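PDB 3GO2: putative L-alanine-DL-glutamate epimerase from Burkholderia xenovorans, which probably acts as a racemase or epimerase of the mandelate racemase/muconate lactonizing enzyme family, and binds magnesium. Local coordinates for residues V214-F222 / D240-Y249; A350-H358 / G376-H387. All blocks are in the same frame, centred on the assembly; numbering follows the deposited sequence. Where two conformers were deposited one is given.

Interaction 1: residues V214-F222 / D240-Y249; sequences VEILLDLNF and DLFWVEIDSY. With MG (magnesium ion), chain B; MG (magnesium ion), chain C.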
loop_
_atom_site.group_PDB
_atom_site.type_symbol
_atom_site.label_atom_id
_atom_site.label_comp_id
_atom_site.label_asym_id
_atom_site.label_seq_id
_atom_site.Cartn_x
_atom_site.Cartn_y
_atom_site.Cartn_z
ATOM N N VAL A 214 39.420 0.566 15.557
ATOM C CA VAL A 214 38.807 1.875 15.653
ATOM C C VAL A 214 37.792 1.917 14.521
ATOM O O VAL A 214 38.110 1.588 13.382
ATOM C CB VAL A 214 39.847 2.996 15.506
ATOM C CG1 VAL A 214 39.164 4.347 15.270
ATOM C CG2 VAL A 214 40.709 3.044 16.753
ATOM N N GLU A 215 36.557 2.281 14.845
ATOM C CA GLU A 215 35.480 2.299 13.835
ATOM C C GLU A 215 35.538 3.580 13.018
ATOM O O GLU A 215 35.913 4.624 13.532
ATOM C CB GLU A 215 34.138 2.205 14.537
ATOM C CG GLU A 215 33.903 0.884 15.210
ATOM C CD GLU A 215 33.197 -0.099 14.332
ATOM O OE1 GLU A 215 32.920 0.225 13.161
ATOM O OE2 GLU A 215 32.899 -1.192 14.827
ATOM N N ILE A 216 35.174 3.501 11.737
ATOM C CA ILE A 216 35.186 4.661 10.853
ATOM C C ILE A 216 33.750 4.930 10.385
ATOM O O ILE A 216 33.075 4.027 9.892
ATOM C CB ILE A 216 36.114 4.421 9.641
ATOM C CG1 ILE A 216 37.579 4.360 10.122
ATOM C CG2 ILE A 216 35.970 5.522 8.603
ATOM C CD1 ILE A 216 38.565 3.970 9.044
ATOM N N LEU A 217 33.305 6.163 10.593
ATOM C CA LEU A 217 32.017 6.672 10.127
ATOM C C LEU A 217 32.292 7.571 8.928
ATOM O O LEU A 217 33.300 8.297 8.899
ATOM C CB LEU A 217 31.321 7.491 11.227
ATOM C CG LEU A 217 30.809 6.762 12.472
ATOM C CD1 LEU A 217 31.945 6.092 13.354
ATOM C CD2 LEU A 217 30.037 7.781 13.282
ATOM N N LEU A 218 31.381 7.560 7.952
ATOM C CA LEU A 218 31.503 8.364 6.747
ATOM C C LEU A 218 30.268 9.256 6.619
ATOM O O LEU A 218 29.158 8.757 6.557
ATOM C CB LEU A 218 31.640 7.501 5.504
ATOM C CG LEU A 218 31.698 8.230 4.155
ATOM C CD1 LEU A 218 32.902 9.210 4.063
ATOM C CD2 LEU A 218 31.745 7.206 3.003
ATOM N N ASP A 219 30.471 10.559 6.592
ATOM C CA ASP A 219 29.360 11.505 6.436
ATOM C C ASP A 219 29.392 12.075 5.030
ATOM O O ASP A 219 30.359 12.756 4.612
ATOM C CB ASP A 219 29.497 12.608 7.489
ATOM C CG ASP A 219 28.265 13.473 7.644
ATOM O OD1 ASP A 219 27.306 13.349 6.847
ATOM O OD2 ASP A 219 28.286 14.321 8.575
ATOM N N LEU A 220 28.300 11.831 4.313
ATOM C CA LEU A 220 28.096 12.364 2.983
ATOM C C LEU A 220 27.212 13.602 2.926
ATOM O O LEU A 220 27.034 14.186 1.851
ATOM C CB LEU A 220 27.511 11.274 2.094
ATOM C CG LEU A 220 28.299 9.981 2.059
ATOM C CD1 LEU A 220 27.534 8.919 1.198
ATOM C CD2 LEU A 220 29.739 10.223 1.534
ATOM N N ASN A 221 26.660 14.003 4.074
ATOM C CA ASN A 221 25.790 15.159 4.170
ATOM C C ASN A 221 24.725 15.110 3.050
ATOM O O ASN A 221 24.099 14.078 2.872
ATOM C CB ASN A 221 26.596 16.457 4.192
ATOM C CG ASN A 221 27.410 16.633 5.466
ATOM O OD1 ASN A 221 26.917 17.152 6.488
ATOM N ND2 ASN A 221 28.635 16.217 5.412
ATOM N N PHE A 222 24.535 16.212 2.320
ATOM C CA PHE A 222 23.567 16.270 1.233
ATOM C C PHE A 222 24.285 16.263 -0.131
ATOM O O PHE A 222 23.796 16.861 -1.083
ATOM C CB PHE A 222 22.755 17.574 1.290
ATOM C CG PHE A 222 21.771 17.715 2.451
ATOM C CD1 PHE A 222 20.414 17.413 2.277
ATOM C CD2 PHE A 222 22.163 18.309 3.643
ATOM C CE1 PHE A 222 19.498 17.643 3.304
ATOM C CE2 PHE A 222 21.252 18.526 4.662
ATOM C CZ PHE A 222 19.921 18.213 4.486
ATOM N N ASP A 240 34.761 -1.663 5.945
ATOM C CA ASP A 240 34.072 -1.761 7.216
ATOM C C ASP A 240 33.697 -0.361 7.710
ATOM O O ASP A 240 34.563 0.380 8.152
ATOM C CB ASP A 240 34.971 -2.450 8.234
ATOM C CG ASP A 240 34.338 -2.571 9.599
ATOM O OD1 ASP A 240 33.094 -2.658 9.696
ATOM O OD2 ASP A 240 35.116 -2.617 10.578
ATOM N N LEU A 241 32.424 0.023 7.577
ATOM C CA LEU A 241 31.972 1.346 8.032
ATOM C C LEU A 241 30.894 1.234 9.106
ATOM O O LEU A 241 29.900 0.518 8.945
ATOM C CB LEU A 241 31.420 2.177 6.867
ATOM C CG LEU A 241 32.407 2.423 5.721
ATOM C CD1 LEU A 241 31.760 3.010 4.473
ATOM C CD2 LEU A 241 33.515 3.341 6.227
ATOM N N PHE A 242 31.083 1.983 10.178
ATOM C CA PHE A 242 30.168 2.010 11.320
ATOM C C PHE A 242 28.818 2.545 10.875
ATOM O O PHE A 242 27.770 2.013 11.222
ATOM C CB PHE A 242 30.791 2.902 12.383
ATOM C CG PHE A 242 29.996 3.063 13.640
ATOM C CD1 PHE A 242 30.354 2.379 14.794
ATOM C CD2 PHE A 242 28.960 3.977 13.720
ATOM C CE1 PHE A 242 29.663 2.597 15.967
ATOM C CE2 PHE A 242 28.252 4.158 14.896
ATOM C CZ PHE A 242 28.618 3.490 16.022
ATOM N N TRP A 243 28.864 3.599 10.068
ATOM C CA TRP A 243 27.704 4.073 9.365
ATOM C C TRP A 243 28.112 4.912 8.159
ATOM O O TRP A 243 29.232 5.448 8.097
ATOM C CB TRP A 243 26.708 4.800 10.285
ATOM C CG TRP A 243 26.954 6.224 10.732
ATOM C CD1 TRP A 243 27.468 7.268 10.002
ATOM C CD2 TRP A 243 26.568 6.766 11.991
ATOM N NE1 TRP A 243 27.454 8.419 10.747
ATOM C CE2 TRP A 243 26.886 8.145 11.971
ATOM C CE3 TRP A 243 25.949 6.226 13.140
ATOM C CZ2 TRP A 243 26.643 8.976 13.056
ATOM C CZ3 TRP A 243 25.711 7.048 14.210
ATOM C CH2 TRP A 243 26.057 8.421 14.170
ATOM N N VAL A 244 27.168 5.055 7.230
ATOM C CA VAL A 244 27.257 6.042 6.158
ATOM C C VAL A 244 26.064 6.979 6.366
ATOM O O VAL A 244 24.908 6.563 6.419
ATOM C CB VAL A 244 27.190 5.427 4.766
ATOM C CG1 VAL A 244 27.228 6.525 3.700
ATOM C CG2 VAL A 244 28.309 4.442 4.577
ATOM N N GLU A 245 26.385 8.250 6.549
ATOM C CA GLU A 245 25.430 9.274 6.918
ATOM C C GLU A 245 25.025 10.084 5.707
ATOM O O GLU A 245 25.882 10.649 4.998
ATOM C CB GLU A 245 26.080 10.162 7.980
ATOM C CG GLU A 245 25.217 11.180 8.613
ATOM C CD GLU A 245 25.923 11.888 9.804
ATOM O OE1 GLU A 245 25.427 12.952 10.214
ATOM O OE2 GLU A 245 26.928 11.368 10.349
ATOM N N ILE A 246 23.712 10.110 5.460
ATOM C CA ILE A 246 23.143 10.737 4.274
ATOM C C ILE A 246 21.946 11.573 4.706
ATOM O O ILE A 246 20.979 11.020 5.196
ATOM C CB ILE A 246 22.660 9.688 3.266
ATOM C CG1 ILE A 246 23.827 8.828 2.762
ATOM C CG2 ILE A 246 21.931 10.384 2.070
ATOM C CD1 ILE A 246 23.436 7.636 1.868
ATOM N N ASP A 247 22.023 12.888 4.526
ATOM C CA ASP A 247 20.891 13.768 4.750
ATOM C C ASP A 247 20.080 13.844 3.461
ATOM O O ASP A 247 20.628 13.935 2.371
ATOM C CB ASP A 247 21.358 15.141 5.207
ATOM C CG ASP A 247 22.050 15.080 6.520
ATOM O OD1 ASP A 247 21.417 14.622 7.500
ATOM O OD2 ASP A 247 23.234 15.467 6.564
ATOM N N SER A 248 18.763 13.804 3.604
ATOM C CA SER A 248 17.860 13.765 2.466
ATOM C C SER A 248 16.500 14.263 2.877
ATOM O O SER A 248 16.021 13.946 3.985
ATOM C CB SER A 248 17.718 12.312 1.999
ATOM O OG SER A 248 16.855 12.223 0.876
ATOM N N TYR A 249 15.836 14.964 1.950
ATOM C CA TYR A 249 14.444 15.317 2.110
ATOM C C TYR A 249 13.514 14.412 1.267
ATOM O O TYR A 249 12.354 14.756 1.007
ATOM C CB TYR A 249 14.275 16.783 1.750
ATOM C CG TYR A 249 14.974 17.714 2.726
ATOM C CD1 TYR A 249 14.735 17.609 4.077
ATOM C CD2 TYR A 249 15.860 18.705 2.287
ATOM C CE1 TYR A 249 15.333 18.449 4.985
ATOM C CE2 TYR A 249 16.464 19.569 3.206
ATOM C CZ TYR A 249 16.183 19.426 4.553
ATOM O OH TYR A 249 16.751 20.248 5.499
HETATM MG MG MG B . 26.569 15.279 9.764
HETATM MG MG MG C . 15.945 20.630 7.786
HETATM O O HOH W 1 34.481 0.839 11.001
HETATM O O HOH W 2 31.439 -1.456 11.501
HETATM O O HOH W 3 25.163 14.492 8.009
HETATM O O HOH W 4 24.126 17.923 6.696
HETATM O O HOH W 5 26.961 16.970 9.334
HETATM O O HOH W 6 14.657 22.599 8.037
HETATM O O HOH W 7 13.609 19.690 7.622
#
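Leu-217 and Trp-243 meet inside the barrel domain of the enolase superfamily, on neighbouring parallel strands joined by a right-handed beta-alpha-beta crossover through helix 226-235. Leu-217 is the bump: its CD2 methyl rests on the indole, 3.7 Å from the centroid of the five-membered ring, a CH-pi contact to which a flat, wide tryptophan is well suited. Trp-243 CG lies between its backbone N and carbonyl carbon (chi1 78°), which brings the indole alongside Leu-217, its face against CD2. The other branch of Leu-217 fills the angle at the base of Phe-242, with CD1 3.5 Å from Phe-242 CB. On the outer face, which carries Leu-218 and Val-244, Val-244 CG1 is pressed against Leu-220 CD1 (3.5 Å), closer than usual carbon contact, while Leu-218 packs on helix 193-210. Backbone bonds such as Glu-245 N to Leu-218 O (2.8 Å) fix the register.

Along the inner face, the strand ends offer acids to a magnesium ion. Asp-219 OD2 binds it at 2.3 Å; Glu-245 OE1 makes a longer, looser approach at 2.6 Å. Their carboxylates are stacked with planes only 14° apart, and Glu-269 completes the protein ligands. The shared cation and Lys-163, salt-bridged to Glu-245, would offset the repulsion between like charges. Asp-219 OD1 turns back to accept from Asn-221 N, an Asx turn that steadies the metal ligand and the start of the loop carrying Asn-221, a residue that binds fumarate and 2-oxoglutarate. Farther on, Asp-247 CB sits over the centre of the Phe-222 ring, only 9° off its normal, and that ring leans obliquely on Tyr-249. Arg-77 of a neighbouring subunit packs on both aromatics. A second magnesium lies at the edge of the tyrosine ring, in its plane, with Tyr-249 OH bound to it at 2.5 Å.

Interaction 2: residues A350-H358 / G376-H387; sequences AWEDELFTH and GTDPVEEAILAH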
loop_
_atom_site.group_PDB
_atom_site.type_symbol
_atom_site.label_atom_id
_atom_site.label_comp_id
_atom_site.label_asym_id
_atom_site.label_seq_id
_atom_site.Cartn_x
_atom_site.Cartn_y
_atom_site.Cartn_z
ATOM N N ALA A 350 41.842 27.206 20.440
ATOM C CA ALA A 350 42.823 27.518 21.471
ATOM C C ALA A 350 42.220 28.271 22.663
ATOM O O ALA A 350 42.708 28.147 23.789
ATOM C CB ALA A 350 43.972 28.306 20.854
ATOM N N TRP A 351 41.157 29.025 22.424
ATOM C CA TRP A 351 40.476 29.769 23.489
ATOM C C TRP A 351 39.175 29.123 23.993
ATOM O O TRP A 351 38.429 29.719 24.767
ATOM C CB TRP A 351 40.230 31.216 23.050
ATOM C CG TRP A 351 39.327 31.390 21.880
ATOM C CD1 TRP A 351 37.978 31.603 21.923
ATOM C CD2 TRP A 351 39.685 31.367 20.491
ATOM N NE1 TRP A 351 37.488 31.759 20.666
ATOM C CE2 TRP A 351 38.500 31.601 19.758
ATOM C CE3 TRP A 351 40.884 31.174 19.794
ATOM C CZ2 TRP A 351 38.469 31.632 18.368
ATOM C CZ3 TRP A 351 40.857 31.216 18.394
ATOM C CH2 TRP A 351 39.655 31.444 17.702
ATOM N N GLU A 352 38.899 27.890 23.571
ATOM C CA GLU A 352 37.627 27.269 23.940
ATOM C C GLU A 352 37.422 27.224 25.455
ATOM O O GLU A 352 36.336 27.538 25.953
ATOM C CB GLU A 352 37.554 25.850 23.383
ATOM C CG GLU A 352 36.240 25.097 23.636
ATOM C CD GLU A 352 35.117 25.525 22.726
ATOM O OE1 GLU A 352 35.387 26.238 21.727
ATOM O OE2 GLU A 352 33.953 25.127 23.012
ATOM N N ASP A 353 38.441 26.808 26.200
ATOM C CA ASP A 353 38.233 26.592 27.625
ATOM C C ASP A 353 38.020 27.924 28.378
ATOM O O ASP A 353 37.360 27.920 29.414
ATOM C CB ASP A 353 39.361 25.758 28.245
ATOM C CG ASP A 353 39.343 24.287 27.786
ATOM O OD1 ASP A 353 38.432 23.846 27.016
ATOM O OD2 ASP A 353 40.264 23.552 28.198
ATOM N N GLU A 354 38.543 29.025 27.841
ATOM C CA GLU A 354 38.302 30.371 28.381
ATOM C C GLU A 354 36.817 30.730 28.387
ATOM O O GLU A 354 36.363 31.460 29.258
ATOM C CB GLU A 354 39.085 31.413 27.535
ATOM C CG GLU A 354 39.136 32.855 28.069
ATOM C CD GLU A 354 39.625 33.882 27.016
ATOM O OE1 GLU A 354 40.209 33.480 25.983
ATOM O OE2 GLU A 354 39.406 35.104 27.218
ATOM N N LEU A 355 36.077 30.232 27.393
ATOM C CA LEU A 355 34.697 30.668 27.163
ATOM C C LEU A 355 33.709 30.045 28.115
ATOM O O LEU A 355 32.589 30.541 28.230
ATOM C CB LEU A 355 34.259 30.324 25.733
ATOM C CG LEU A 355 35.024 31.037 24.620
ATOM C CD1 LEU A 355 34.671 30.419 23.273
ATOM C CD2 LEU A 355 34.735 32.528 24.636
ATOM N N PHE A 356 34.096 28.953 28.779
ATOM C CA PHE A 356 33.168 28.206 29.605
ATOM C C PHE A 356 33.750 27.893 30.978
ATOM O O PHE A 356 34.967 27.737 31.132
ATOM C CB PHE A 356 32.810 26.881 28.904
ATOM C CG PHE A 356 32.193 27.068 27.531
ATOM C CD1 PHE A 356 30.848 27.386 27.407
ATOM C CD2 PHE A 356 32.958 26.973 26.378
ATOM C CE1 PHE A 356 30.270 27.565 26.157
ATOM C CE2 PHE A 356 32.387 27.136 25.133
ATOM C CZ PHE A 356 31.034 27.455 25.030
ATOM N N THR A 357 32.879 27.757 31.963
ATOM C CA THR A 357 33.328 27.473 33.323
ATOM C C THR A 357 33.924 26.069 33.460
ATOM O O THR A 357 34.928 25.882 34.163
ATOM C CB THR A 357 32.209 27.665 34.344
ATOM O OG1 THR A 357 31.080 26.871 33.970
ATOM C CG2 THR A 357 31.793 29.152 34.486
ATOM N N HIS A 358 33.329 25.095 32.767
ATOM C CA HIS A 358 33.791 23.695 32.779
ATOM C C HIS A 358 33.927 23.111 31.391
ATOM O O HIS A 358 33.155 23.426 30.481
ATOM C CB HIS A 358 32.800 22.814 33.558
ATOM C CG HIS A 358 32.609 23.250 34.972
ATOM N ND1 HIS A 358 33.523 22.954 35.967
ATOM C CD2 HIS A 358 31.624 23.969 35.560
ATOM C CE1 HIS A 358 33.099 23.474 37.108
ATOM N NE2 HIS A 358 31.945 24.082 36.895
ATOM N N GLY A 376 25.843 21.645 33.079
ATOM C CA GLY A 376 27.192 21.228 33.482
ATOM C C GLY A 376 28.305 22.204 33.136
ATOM O O GLY A 376 29.467 21.988 33.483
ATOM N N THR A 377 27.970 23.274 32.409
ATOM C CA THR A 377 28.938 24.341 32.129
ATOM C C THR A 377 28.172 25.618 31.818
ATOM O O THR A 377 27.032 25.559 31.366
ATOM C CB THR A 377 29.883 23.929 30.989
ATOM O OG1 THR A 377 31.034 24.780 30.956
ATOM C CG2 THR A 377 29.176 24.013 29.615
ATOM N N ASP A 378 28.781 26.770 32.104
ATOM C CA ASP A 378 28.200 28.079 31.837
ATOM C C ASP A 378 29.149 28.858 30.940
ATOM O O ASP A 378 30.363 28.840 31.146
ATOM C CB ASP A 378 28.038 28.870 33.136
ATOM C CG ASP A 378 27.010 28.270 34.066
ATOM O OD1 ASP A 378 25.939 27.815 33.576
ATOM O OD2 ASP A 378 27.263 28.282 35.300
ATOM N N PRO A 379 28.620 29.530 29.922
ATOM C CA PRO A 379 29.422 30.530 29.226
ATOM C C PRO A 379 29.861 31.613 30.197
ATOM O O PRO A 379 29.163 31.898 31.170
ATOM C CB PRO A 379 28.460 31.095 28.161
ATOM C CG PRO A 379 27.403 30.042 28.035
ATOM C CD PRO A 379 27.252 29.446 29.381
ATOM N N VAL A 380 31.023 32.188 29.925
ATOM C CA VAL A 380 31.611 33.239 30.763
ATOM C C VAL A 380 31.511 34.576 30.031
ATOM O O VAL A 380 32.133 34.768 28.990
ATOM C CB VAL A 380 33.061 32.909 31.114
ATOM C CG1 VAL A 380 33.700 34.041 31.989
ATOM C CG2 VAL A 380 33.125 31.527 31.844
ATOM N N GLU A 381 30.701 35.491 30.562
ATOM C CA GLU A 381 30.410 36.728 29.851
ATOM C C GLU A 381 31.623 37.583 29.516
ATOM O O GLU A 381 31.703 38.110 28.411
ATOM C CB GLU A 381 29.321 37.522 30.574
ATOM C CG GLU A 381 28.019 36.802 30.368
ATOM C CD GLU A 381 26.995 37.086 31.393
ATOM O OE1 GLU A 381 26.082 37.856 31.024
ATOM O OE2 GLU A 381 27.073 36.502 32.522
ATOM N N GLU A 382 32.537 37.766 30.462
ATOM C CA GLU A 382 33.742 38.543 30.167
ATOM C C GLU A 382 34.551 37.909 29.022
ATOM O O GLU A 382 35.112 38.617 28.162
ATOM C CB GLU A 382 34.605 38.697 31.422
ATOM C CG GLU A 382 35.820 39.595 31.201
ATOM C CD GLU A 382 36.612 39.867 32.452
ATOM O OE1 GLU A 382 36.322 39.268 33.515
ATOM O OE2 GLU A 382 37.517 40.742 32.358
ATOM N N ALA A 383 34.613 36.578 29.010
ATOM C CA ALA A 383 35.401 35.865 27.994
ATOM C C ALA A 383 34.731 35.967 26.622
ATOM O O ALA A 383 35.404 36.135 25.606
ATOM C CB ALA A 383 35.615 34.424 28.386
ATOM N N ILE A 384 33.402 35.911 26.587
ATOM C CA ILE A 384 32.649 36.134 25.350
ATOM C C ILE A 384 33.029 37.484 24.766
ATOM O O ILE A 384 33.247 37.629 23.572
ATOM C CB ILE A 384 31.135 36.048 25.607
ATOM C CG1 ILE A 384 30.756 34.576 25.797
ATOM C CG2 ILE A 384 30.332 36.694 24.471
ATOM C CD1 ILE A 384 29.358 34.360 26.299
ATOM N N LEU A 385 33.124 38.489 25.616
ATOM C CA LEU A 385 33.391 39.840 25.106
ATOM C C LEU A 385 34.854 40.049 24.737
ATOM O O LEU A 385 35.172 41.000 24.021
ATOM C CB LEU A 385 32.925 40.896 26.095
ATOM C CG LEU A 385 31.407 40.967 26.257
ATOM C CD1 LEU A 385 31.036 41.812 27.497
ATOM C CD2 LEU A 385 30.696 41.453 25.004
ATOM N N ALA A 386 35.741 39.168 25.196
ATOM C CA ALA A 386 37.151 39.207 24.809
ATOM C C ALA A 386 37.367 38.604 23.440
ATOM O O ALA A 386 38.480 38.727 22.865
ATOM C CB ALA A 386 38.005 38.487 25.827
ATOM N N HIS A 387 36.317 37.959 22.918
ATOM C CA HIS A 387 36.314 37.321 21.591
ATOM C C HIS A 387 35.164 37.812 20.707
ATOM O O HIS A 387 34.246 37.065 20.311
ATOM C CB HIS A 387 36.281 35.800 21.790
ATOM C CG HIS A 387 37.526 35.281 22.421
ATOM N ND1 HIS A 387 38.704 35.130 21.718
ATOM C CD2 HIS A 387 37.811 34.962 23.707
ATOM C CE1 HIS A 387 39.642 34.676 22.531
ATOM N NE2 HIS A 387 39.128 34.569 23.743
HETATM O O HOH W 8 29.259 26.603 35.957
#
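Trp-351 and His-387 form an offset stack, the indole five-membered ring and the imidazole lying 3.9 Å apart between centroids with planes 11° from parallel. His-387 also uses its edge: NE2 donates to Glu-354 OE1 at 2.7 Å, nearly straight and in the imidazole plane, although it meets the carboxylate from above. Glu-354 has a second conformer, which makes this bond less certain than the stack. An extended glutamate is long enough to pass Ala-383, whose small side chain lets helix 381-386 come close to the Glu-354 backbone.

Farther along, the backbones join. Val-380 N, at the N-cap position of that helix, donates to Leu-355 O, and Thr-357 N to Asp-378 O (2.9 Å). Both threonines add side-chain bonds: Thr-357 OG1 accepts from Asp-378 N at 3.0 Å, and Thr-377 OG1 donates to a lone pair of His-358 O at 2.6 Å.

Outside this shell, Trp-351 NE1 bonds to Asp-14 O and Asp-378 pairs with Lys-101, while Leu-324 of helix 323-335 covers Phe-356 and Pro-379. Trp-351 supports one imidazole face; in the Glu-354 conformer described, the NE2 bond also fixes the ring's rotation, and the adjacent carboxylate would probably favour a protonated His-387.

Along the chain the two contacts come in series: interaction 1 closes at residue 249, about a hundred residues before interaction 2 opens. They lie on opposite sides of the chain's centre, with centres 32 Å apart and nearest atoms about 19 Å apart, so they do not touch. Interaction 1 joins two adjacent parallel strands of the barrel sheet and presents magnesium ligands at their ends. Interaction 2 belongs to no strand of that sheet; residues in and beside its short helices 352-355 and 381-386 pack against strands 5-14 and 32-37 of the N-terminal antiparallel sheet. One contact thus contributes ligands to two magnesium sites, whereas the other joins the C-terminal end of the chain to the N-terminal domain.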